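PDB 6G9C: immunomodulatory active chitinase from Trichuris suis, which probably binds and hydrolyses chitin as a family 18 glycoside hydrolase, and shows immunomodulatory properties in inflammatory lung disease. Local coordinates for residues E227-R239 with W279-A293. Sequence-based numbering, arbitrary orientation.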
# COMPACT_ATOMS: atom_id res chain seq x y z
N GLU A 227 11.03 42.24 -8.14
CA GLU A 227 12.06 43.12 -8.66
C GLU A 227 11.53 43.97 -9.81
O GLU A 227 10.68 43.53 -10.59
CB GLU A 227 13.27 42.32 -9.13
CG GLU A 227 13.99 41.62 -7.99
CD GLU A 227 14.92 40.54 -8.47
OE1 GLU A 227 14.49 39.76 -9.35
OE2 GLU A 227 16.06 40.48 -7.97
N THR A 228 12.07 45.19 -9.92
CA THR A 228 11.65 46.16 -10.92
C THR A 228 12.30 45.94 -12.29
O THR A 228 12.18 46.82 -13.16
CB THR A 228 11.96 47.59 -10.44
OG1 THR A 228 13.38 47.75 -10.29
CG2 THR A 228 11.29 47.86 -9.09
N GLN A 229 13.00 44.82 -12.50
CA GLN A 229 13.57 44.50 -13.80
C GLN A 229 13.59 42.98 -13.98
O GLN A 229 13.61 42.22 -13.01
CB GLN A 229 14.98 45.05 -13.97
CG GLN A 229 15.99 44.36 -13.10
CD GLN A 229 17.24 45.18 -12.91
OE1 GLN A 229 17.24 46.16 -12.16
NE2 GLN A 229 18.32 44.79 -13.58
N THR A 230 13.63 42.56 -15.24
CA THR A 230 13.59 41.13 -15.53
C THR A 230 14.88 40.44 -15.13
O THR A 230 15.96 41.04 -15.12
CB THR A 230 13.34 40.86 -17.02
OG1 THR A 230 14.46 41.34 -17.78
CG2 THR A 230 12.06 41.55 -17.49
N GLY A 231 14.77 39.15 -14.82
CA GLY A 231 15.89 38.35 -14.37
C GLY A 231 15.53 36.88 -14.44
O GLY A 231 14.42 36.52 -14.83
N ILE A 232 16.49 36.04 -14.06
CA ILE A 232 16.41 34.60 -14.29
C ILE A 232 15.94 33.89 -13.02
O ILE A 232 16.56 34.04 -11.96
CB ILE A 232 17.77 34.04 -14.74
CG1 ILE A 232 18.33 34.83 -15.92
CG2 ILE A 232 17.63 32.57 -15.11
CD1 ILE A 232 17.45 34.79 -17.15
N ASN A 233 14.87 33.11 -13.15
CA ASN A 233 14.33 32.39 -11.99
C ASN A 233 15.37 31.45 -11.38
O ASN A 233 15.60 31.47 -10.16
CB ASN A 233 13.07 31.63 -12.41
CG ASN A 233 12.40 30.90 -11.23
OD1 ASN A 233 12.26 31.46 -10.14
ND2 ASN A 233 12.00 29.66 -11.45
N SER A 234 16.03 30.65 -12.20
CA SER A 234 16.94 29.61 -11.70
C SER A 234 18.09 29.44 -12.67
O SER A 234 18.13 28.49 -13.46
CB SER A 234 16.19 28.30 -11.47
OG SER A 234 17.01 27.30 -10.87
N PRO A 235 19.04 30.38 -12.68
CA PRO A 235 20.18 30.24 -13.59
C PRO A 235 21.11 29.15 -13.11
O PRO A 235 21.36 29.02 -11.91
CB PRO A 235 20.85 31.62 -13.53
CG PRO A 235 20.51 32.15 -12.17
CD PRO A 235 19.16 31.56 -11.80
N LEU A 236 21.62 28.36 -14.05
CA LEU A 236 22.61 27.36 -13.70
C LEU A 236 23.93 28.02 -13.30
O LEU A 236 24.53 27.64 -12.29
CB LEU A 236 22.83 26.38 -14.86
CG LEU A 236 23.90 25.31 -14.62
CD1 LEU A 236 23.61 24.52 -13.35
CD2 LEU A 236 24.01 24.38 -15.82
N TYR A 237 24.38 29.01 -14.07
CA TYR A 237 25.59 29.75 -13.77
C TYR A 237 25.31 31.24 -13.69
O TYR A 237 24.30 31.73 -14.21
CB TYR A 237 26.68 29.54 -14.83
CG TYR A 237 26.93 28.12 -15.25
CD1 TYR A 237 27.66 27.26 -14.44
CD2 TYR A 237 26.46 27.65 -16.47
CE1 TYR A 237 27.91 25.96 -14.84
CE2 TYR A 237 26.71 26.35 -16.88
CZ TYR A 237 27.43 25.51 -16.06
OH TYR A 237 27.68 24.22 -16.45
N SER A 238 26.25 31.96 -13.09
CA SER A 238 26.19 33.42 -13.08
C SER A 238 26.48 33.97 -14.47
O SER A 238 27.10 33.31 -15.32
CB SER A 238 27.20 33.99 -12.09
OG SER A 238 28.52 33.64 -12.47
N ARG A 239 26.03 35.19 -14.70
CA ARG A 239 26.25 35.89 -15.96
C ARG A 239 27.18 37.07 -15.73
O ARG A 239 27.17 37.69 -14.66
CB ARG A 239 24.93 36.39 -16.56
CG ARG A 239 23.75 35.46 -16.33
CD ARG A 239 22.46 36.12 -16.82
NE ARG A 239 22.46 36.35 -18.26
CZ ARG A 239 22.44 37.55 -18.84
NH1 ARG A 239 22.42 38.66 -18.09
NH2 ARG A 239 22.43 37.65 -20.16
N TRP A 279 7.12 39.17 -15.69
CA TRP A 279 6.97 40.61 -15.53
C TRP A 279 6.11 41.18 -16.65
O TRP A 279 5.98 40.58 -17.73
CB TRP A 279 8.32 41.32 -15.57
CG TRP A 279 9.26 41.06 -14.42
CD1 TRP A 279 9.51 41.88 -13.35
CD2 TRP A 279 10.12 39.92 -14.27
NE1 TRP A 279 10.46 41.31 -12.53
CE2 TRP A 279 10.86 40.12 -13.08
CE3 TRP A 279 10.35 38.77 -15.02
CZ2 TRP A 279 11.79 39.19 -12.62
CZ3 TRP A 279 11.28 37.85 -14.57
CH2 TRP A 279 11.98 38.07 -13.37
N THR A 280 5.56 42.37 -16.42
CA THR A 280 5.06 43.23 -17.49
C THR A 280 6.14 44.28 -17.75
O THR A 280 6.53 45.01 -16.84
CB THR A 280 3.74 43.89 -17.11
OG1 THR A 280 2.75 42.88 -16.88
CG2 THR A 280 3.27 44.83 -18.21
N LEU A 281 6.64 44.32 -18.98
CA LEU A 281 7.73 45.21 -19.32
C LEU A 281 7.27 46.67 -19.30
O LEU A 281 6.13 46.98 -19.67
CB LEU A 281 8.27 44.88 -20.71
CG LEU A 281 8.88 43.48 -20.87
CD1 LEU A 281 9.09 43.18 -22.34
CD2 LEU A 281 10.19 43.40 -20.11
N SER A 282 8.16 47.56 -18.86
CA SER A 282 7.90 48.98 -18.99
C SER A 282 7.90 49.41 -20.45
O SER A 282 7.17 50.34 -20.82
CB SER A 282 8.94 49.80 -18.22
OG SER A 282 8.98 49.40 -16.87
N ASP A 283 8.72 48.76 -21.27
CA ASP A 283 8.94 49.15 -22.65
C ASP A 283 8.98 47.88 -23.48
O ASP A 283 9.91 47.08 -23.36
CB ASP A 283 10.24 49.94 -22.79
CG ASP A 283 10.43 50.53 -24.17
OD1 ASP A 283 10.00 49.91 -25.17
OD2 ASP A 283 11.03 51.62 -24.26
N ALA A 284 7.97 47.69 -24.35
CA ALA A 284 7.88 46.47 -25.13
C ALA A 284 9.03 46.30 -26.11
O ALA A 284 9.26 45.19 -26.59
CB ALA A 284 6.55 46.44 -25.89
N SER A 285 9.76 47.37 -26.41
CA SER A 285 10.95 47.29 -27.26
C SER A 285 12.22 46.93 -26.49
O SER A 285 13.27 46.75 -27.11
CB SER A 285 11.16 48.63 -27.98
OG SER A 285 11.53 49.64 -27.05
N LYS A 286 12.15 46.85 -25.16
CA LYS A 286 13.30 46.51 -24.32
C LYS A 286 12.99 45.16 -23.69
O LYS A 286 12.20 45.07 -22.75
CB LYS A 286 13.55 47.57 -23.26
CG LYS A 286 14.13 48.87 -23.79
CD LYS A 286 14.17 49.92 -22.69
CE LYS A 286 14.96 51.15 -23.10
NZ LYS A 286 14.76 52.26 -22.11
N THR A 287 13.60 44.10 -24.22
CA THR A 287 13.23 42.74 -23.85
C THR A 287 14.41 41.90 -23.36
O THR A 287 14.27 40.68 -23.22
CB THR A 287 12.55 42.03 -25.03
OG1 THR A 287 13.52 41.82 -26.07
CG2 THR A 287 11.40 42.87 -25.60
N ASP A 288 15.56 42.51 -23.10
CA ASP A 288 16.69 41.74 -22.60
C ASP A 288 16.47 41.34 -21.14
O ASP A 288 15.60 41.86 -20.44
CB ASP A 288 17.99 42.54 -22.71
CG ASP A 288 18.47 42.68 -24.13
OD1 ASP A 288 17.73 42.26 -25.05
OD2 ASP A 288 19.59 43.20 -24.33
N ILE A 289 17.27 40.37 -20.69
CA ILE A 289 17.45 40.16 -19.26
C ILE A 289 17.94 41.46 -18.65
O ILE A 289 18.90 42.07 -19.13
CB ILE A 289 18.46 39.02 -19.01
CG1 ILE A 289 17.94 37.72 -19.65
CG2 ILE A 289 18.75 38.87 -17.50
CD1 ILE A 289 19.03 36.67 -19.88
N GLY A 290 17.27 41.91 -17.58
CA GLY A 290 17.55 43.19 -16.98
C GLY A 290 16.72 44.35 -17.50
O GLY A 290 16.92 45.48 -17.04
N ALA A 291 15.81 44.10 -18.44
CA ALA A 291 14.97 45.16 -18.96
C ALA A 291 14.06 45.70 -17.86
O ALA A 291 13.65 44.97 -16.96
CB ALA A 291 14.13 44.66 -20.13
N PRO A 292 13.72 46.99 -17.90
CA PRO A 292 12.85 47.55 -16.85
C PRO A 292 11.46 46.94 -16.91
O PRO A 292 10.95 46.63 -17.99
CB PRO A 292 12.83 49.05 -17.16
CG PRO A 292 13.15 49.14 -18.61
CD PRO A 292 14.10 48.00 -18.90
N ALA A 293 10.86 46.77 -15.74
CA ALA A 293 9.52 46.22 -15.62
C ALA A 293 8.67 47.17 -14.79
O ALA A 293 9.17 47.88 -13.92
CB ALA A 293 9.52 44.85 -14.97
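The Trp279 indole lies flat against the backbone of Gln229 and Thr230. Thr230 CA sits 3.7 Å from the centroid of the Trp279 six-membered ring, only 7° off the normal, which makes a CH-pi contact. Trp279 has CG beside its own backbone N (chi1 -68°), and this turns the ring toward the 227-239 loop, where one face meets Gln229 O and Thr230 CA. At the ring edge, Trp279 NE1 donates to Glu227 O at 3.0 Å. The acceptor lies almost in the indole plane, but the bond is bent (139° at the hydrogen). Together the CH-pi contact and this bond probably restrain the tilt of the ring. The Glu227 carboxylate turns elsewhere, to His223 and Gly224.

Thr230 is also held by backbone bonds. Thr230 N donates to Ala291 O at 3.0 Å, and Thr230 O accepts from Gly290 N at 2.9 Å. Thr230 OG1 points into the type II turn Asp288-Ala291, where Gly290 N makes a second, weak bond to it. The methyl Thr230 CG2 takes the other branch and meets Leu281 CD2 at 3.7 Å. Ala293 N donates to Thr228 O, completing a single bridge centred on Gln229 and Pro292.

Ile289 CD1 lies over one face of the Arg239 guanidinium, off-centre, 3.5 Å from Arg239 NH2, and also touches Ile232 CD1. A salt bridge from Arg239 NH2 to Asp327 pairs the charge. Trp341 lies against Thr230, Leu281 and Ile289.

The contact ties the loop after strand 214-218 to the loop that follows strand 268-281, beside the antiparallel strands inserted in the family 18 TIM barrel.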